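Local coordinates for putative ABC transporter, ATP-binding protein ComA (Streptococcus mutans, PDB 3K8U) that is a putative ABC transporter ATP-binding protein, represented here by its peptidase domain, a member of the C39 family in the papain-like CA clan, at residues V9-A23 against I35-T49. Sequence-based numbering, arbitrary orientation.
Sequences VPQIDTRDCGPAVLA and IAYLRELSKTNKQGT
I35 opens helix 35-41 by laying two branches on segment 9-23: CD1 reaches the loop, 3.2 Å from P10 O and near V9 CG1, while CG2 rests against the carboxylate of D16. L38 lays CD1 on helix 17-28, 3.6 Å from A23 CB and close to L22 CG and P19 O, while its CB meets the ring of P19. R39, with CG anti to the backbone N (chi1 -175°) and a bend at chi3, brings its guanidinium side-on to D16, N-cap residue of helix 17-28. R39 NE gives a 2.8 Å bond to D16 OD1 and R39 NH2 another to D16 OD2, both on the syn side and nearly straight, fixing both groups' rotation. D13 OD2 adds charge alone, well out of the guanidinium plane. In this CA-clan peptidase domain the network ties turn D13-D16, leading into helix 17-28, to helix 35-41.

Past the Schellman turn at K43, T44 OG1 comes up to CG on the rim of the P19 ring, 3.5 Å away, and shares a 2.6 Å hydrogen bond with T49 OG1. Over the type I turn N45-G48, R15 runs its aliphatic chain along N45 O and lays one guanidinium face on K46 CA; a water links R15 NH1 to T44 O. T49 OG1 lies 3.2 Å from P19 CD, and a second water joins it to R15 O and G18 N.

Segments 17-23 and 35-41 cross with N-to-C directions 113° apart and axes 8.5 Å apart at closest approach. L22, S42 and T49 touch helix 51-60, whereas C17 and V21 lie against strand 93-104 of the antiparallel sheet.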
# COMPACT_ATOMS: atom_id res chain seq x y z
N VAL A 9 8.79 0.65 4.18
CA VAL A 9 9.48 -0.57 4.56
C VAL A 9 9.51 -1.40 3.28
O VAL A 9 8.47 -1.84 2.79
CB VAL A 9 8.72 -1.34 5.67
CG1 VAL A 9 9.45 -2.64 6.00
CG2 VAL A 9 8.61 -0.47 6.93
N PRO A 10 10.70 -1.56 2.69
CA PRO A 10 10.83 -2.34 1.45
C PRO A 10 10.76 -3.84 1.66
O PRO A 10 10.96 -4.34 2.77
CB PRO A 10 12.20 -1.91 0.93
CG PRO A 10 12.98 -1.70 2.19
CD PRO A 10 12.00 -0.98 3.09
N GLN A 11 10.40 -4.56 0.61
CA GLN A 11 10.34 -6.02 0.67
C GLN A 11 11.70 -6.57 0.25
O GLN A 11 12.53 -5.85 -0.33
CB GLN A 11 9.26 -6.55 -0.29
CG GLN A 11 9.61 -6.38 -1.77
CD GLN A 11 8.48 -6.80 -2.69
OE1 GLN A 11 7.88 -5.96 -3.37
NE2 GLN A 11 8.18 -8.09 -2.73
N ILE A 12 11.95 -7.83 0.58
CA ILE A 12 13.17 -8.52 0.18
C ILE A 12 12.68 -9.76 -0.57
O ILE A 12 13.02 -9.95 -1.74
CB ILE A 12 14.06 -8.92 1.39
CG1 ILE A 12 14.48 -7.66 2.16
CG2 ILE A 12 15.30 -9.66 0.89
CD1 ILE A 12 15.26 -7.94 3.43
N ASP A 13 11.86 -10.57 0.09
CA ASP A 13 11.27 -11.76 -0.54
C ASP A 13 10.21 -11.25 -1.52
O ASP A 13 9.48 -10.31 -1.21
CB ASP A 13 10.60 -12.66 0.51
CG ASP A 13 11.59 -13.47 1.32
OD1 ASP A 13 12.68 -13.81 0.80
OD2 ASP A 13 11.27 -13.80 2.49
N THR A 14 10.12 -11.88 -2.69
CA THR A 14 9.17 -11.45 -3.72
C THR A 14 7.69 -11.54 -3.33
O THR A 14 6.86 -10.81 -3.88
CB THR A 14 9.39 -12.23 -5.05
OG1 THR A 14 9.25 -13.63 -4.82
CG2 THR A 14 10.78 -11.94 -5.60
N ARG A 15 7.37 -12.38 -2.36
CA ARG A 15 5.99 -12.56 -1.90
C ARG A 15 5.57 -11.56 -0.83
O ARG A 15 4.40 -11.52 -0.45
CB ARG A 15 5.81 -13.97 -1.34
CG ARG A 15 6.44 -14.15 0.06
CD ARG A 15 6.26 -15.56 0.60
NE ARG A 15 7.04 -16.55 -0.15
CZ ARG A 15 6.96 -17.86 0.02
NH1 ARG A 15 6.13 -18.37 0.92
NH2 ARG A 15 7.70 -18.67 -0.72
N ASP A 16 6.50 -10.72 -0.37
CA ASP A 16 6.23 -9.79 0.73
C ASP A 16 5.75 -8.37 0.46
O ASP A 16 5.86 -7.52 1.34
CB ASP A 16 7.45 -9.72 1.66
CG ASP A 16 7.67 -11.01 2.43
OD1 ASP A 16 6.69 -11.75 2.67
OD2 ASP A 16 8.83 -11.28 2.80
N CYS A 17 5.18 -8.10 -0.71
CA CYS A 17 4.72 -6.74 -0.98
C CYS A 17 3.59 -6.31 -0.03
O CYS A 17 3.56 -5.16 0.41
CB CYS A 17 4.27 -6.57 -2.43
SG CYS A 17 4.16 -4.83 -2.91
N GLY A 18 2.69 -7.24 0.27
CA GLY A 18 1.58 -6.96 1.17
C GLY A 18 2.08 -6.61 2.56
O GLY A 18 1.70 -5.58 3.13
N PRO A 19 2.89 -7.49 3.17
CA PRO A 19 3.43 -7.22 4.51
C PRO A 19 4.19 -5.90 4.52
O PRO A 19 4.10 -5.14 5.48
CB PRO A 19 4.38 -8.41 4.71
CG PRO A 19 3.67 -9.51 4.03
CD PRO A 19 3.17 -8.87 2.75
N ALA A 20 4.92 -5.61 3.44
CA ALA A 20 5.69 -4.37 3.33
C ALA A 20 4.86 -3.10 3.35
O ALA A 20 5.19 -2.17 4.09
CB ALA A 20 6.59 -4.41 2.09
N VAL A 21 3.80 -3.02 2.54
CA VAL A 21 2.97 -1.82 2.54
C VAL A 21 2.26 -1.64 3.88
O VAL A 21 2.13 -0.51 4.36
CB VAL A 21 1.94 -1.76 1.36
CG1 VAL A 21 2.68 -1.74 0.03
CG2 VAL A 21 0.95 -2.91 1.42
N LEU A 22 1.85 -2.74 4.50
CA LEU A 22 1.18 -2.66 5.80
C LEU A 22 2.16 -2.14 6.85
O LEU A 22 1.82 -1.27 7.65
CB LEU A 22 0.61 -4.02 6.21
CG LEU A 22 -0.12 -4.08 7.56
CD1 LEU A 22 -1.21 -3.02 7.63
CD2 LEU A 22 -0.70 -5.47 7.77
N ALA A 23 3.39 -2.66 6.83
CA ALA A 23 4.42 -2.22 7.77
C ALA A 23 4.72 -0.73 7.57
O ALA A 23 4.93 0.01 8.53
CB ALA A 23 5.70 -3.04 7.59
N ILE A 35 8.42 -7.60 8.84
CA ILE A 35 7.81 -8.23 7.67
C ILE A 35 7.44 -9.68 8.00
O ILE A 35 6.35 -10.14 7.66
CB ILE A 35 8.75 -8.17 6.45
CG1 ILE A 35 8.75 -6.74 5.88
CG2 ILE A 35 8.34 -9.17 5.38
CD1 ILE A 35 9.62 -6.57 4.65
N ALA A 36 8.32 -10.39 8.70
CA ALA A 36 8.07 -11.78 9.05
C ALA A 36 6.80 -11.93 9.89
O ALA A 36 6.03 -12.87 9.70
CB ALA A 36 9.28 -12.37 9.80
N TYR A 37 6.59 -10.99 10.81
CA TYR A 37 5.42 -11.00 11.67
C TYR A 37 4.14 -10.71 10.88
O TYR A 37 3.14 -11.41 11.03
CB TYR A 37 5.59 -9.97 12.79
CG TYR A 37 4.41 -9.84 13.74
CD1 TYR A 37 4.08 -10.87 14.61
CD2 TYR A 37 3.66 -8.66 13.78
CE1 TYR A 37 3.02 -10.74 15.51
CE2 TYR A 37 2.61 -8.52 14.68
CZ TYR A 37 2.30 -9.56 15.54
OH TYR A 37 1.26 -9.41 16.43
N LEU A 38 4.18 -9.67 10.05
CA LEU A 38 3.01 -9.30 9.25
C LEU A 38 2.70 -10.33 8.17
O LEU A 38 1.54 -10.50 7.79
CB LEU A 38 3.19 -7.91 8.64
CG LEU A 38 3.28 -6.78 9.68
CD1 LEU A 38 3.41 -5.44 8.98
CD2 LEU A 38 2.04 -6.80 10.57
N ARG A 39 3.73 -11.02 7.69
CA ARG A 39 3.55 -12.05 6.67
C ARG A 39 2.66 -13.15 7.26
O ARG A 39 1.76 -13.65 6.59
CB ARG A 39 4.91 -12.65 6.28
CG ARG A 39 4.85 -13.65 5.13
CD ARG A 39 6.16 -14.42 4.98
NE ARG A 39 7.30 -13.53 4.74
CZ ARG A 39 8.38 -13.47 5.51
NH1 ARG A 39 8.49 -14.23 6.59
NH2 ARG A 39 9.37 -12.65 5.18
N GLU A 40 2.92 -13.49 8.51
CA GLU A 40 2.15 -14.51 9.21
C GLU A 40 0.73 -14.03 9.52
O GLU A 40 -0.24 -14.76 9.29
CB GLU A 40 2.88 -14.94 10.50
CG GLU A 40 2.10 -15.89 11.41
CD GLU A 40 1.66 -17.17 10.73
OE1 GLU A 40 2.35 -17.64 9.80
OE2 GLU A 40 0.61 -17.72 11.13
N LEU A 41 0.61 -12.80 10.00
CA LEU A 41 -0.69 -12.21 10.34
C LEU A 41 -1.62 -12.02 9.15
O LEU A 41 -2.84 -12.08 9.29
CB LEU A 41 -0.50 -10.87 11.05
CG LEU A 41 -0.67 -10.82 12.56
CD1 LEU A 41 0.34 -11.75 13.23
CD2 LEU A 41 -0.50 -9.39 13.05
N SER A 42 -1.04 -11.76 7.98
CA SER A 42 -1.83 -11.54 6.76
C SER A 42 -2.05 -12.81 5.94
O SER A 42 -2.63 -12.76 4.86
CB SER A 42 -1.16 -10.48 5.89
OG SER A 42 0.14 -10.89 5.49
N LYS A 43 -1.57 -13.95 6.45
CA LYS A 43 -1.71 -15.24 5.77
C LYS A 43 -1.07 -15.24 4.38
O LYS A 43 -1.55 -15.89 3.45
CB LYS A 43 -3.19 -15.65 5.69
CG LYS A 43 -3.84 -15.90 7.04
CD LYS A 43 -5.32 -16.25 6.90
CE LYS A 43 -5.92 -16.68 8.24
NZ LYS A 43 -5.78 -15.64 9.30
N THR A 44 0.03 -14.50 4.26
CA THR A 44 0.77 -14.39 3.00
C THR A 44 1.40 -15.73 2.60
O THR A 44 2.06 -16.38 3.41
CB THR A 44 1.89 -13.33 3.12
OG1 THR A 44 1.30 -12.06 3.40
CG2 THR A 44 2.70 -13.24 1.83
N ASN A 45 1.17 -16.13 1.35
CA ASN A 45 1.73 -17.38 0.84
C ASN A 45 2.67 -17.11 -0.33
O ASN A 45 3.07 -15.96 -0.56
CB ASN A 45 0.62 -18.36 0.43
CG ASN A 45 -0.36 -17.77 -0.58
OD1 ASN A 45 0.02 -16.98 -1.44
ND2 ASN A 45 -1.61 -18.19 -0.50
N LYS A 46 3.02 -18.16 -1.07
CA LYS A 46 3.92 -18.04 -2.23
C LYS A 46 3.43 -17.01 -3.25
O LYS A 46 4.23 -16.25 -3.80
CB LYS A 46 4.08 -19.41 -2.91
CG LYS A 46 4.93 -19.38 -4.17
CD LYS A 46 4.89 -20.72 -4.90
CE LYS A 46 5.56 -20.63 -6.27
NZ LYS A 46 7.00 -20.27 -6.19
N GLN A 47 2.13 -17.00 -3.50
CA GLN A 47 1.52 -16.07 -4.46
C GLN A 47 1.46 -14.63 -3.94
O GLN A 47 1.27 -13.70 -4.72
CB GLN A 47 0.12 -16.54 -4.84
CG GLN A 47 0.08 -17.87 -5.57
CD GLN A 47 -1.33 -18.28 -5.95
OE1 GLN A 47 -1.89 -17.80 -6.93
NE2 GLN A 47 -1.91 -19.19 -5.16
N GLY A 48 1.62 -14.46 -2.63
CA GLY A 48 1.58 -13.13 -2.06
C GLY A 48 0.47 -12.91 -1.05
O GLY A 48 0.01 -13.85 -0.39
N THR A 49 0.03 -11.66 -0.92
CA THR A 49 -1.02 -11.30 0.01
C THR A 49 -2.25 -10.81 -0.73
O THR A 49 -2.13 -10.07 -1.71
CB THR A 49 -0.57 -10.18 0.97
OG1 THR A 49 0.77 -10.44 1.42
CG2 THR A 49 -1.49 -10.10 2.18
O HOH W 1 2.36 -9.81 -0.83
O HOH W 2 4.74 -17.25 3.24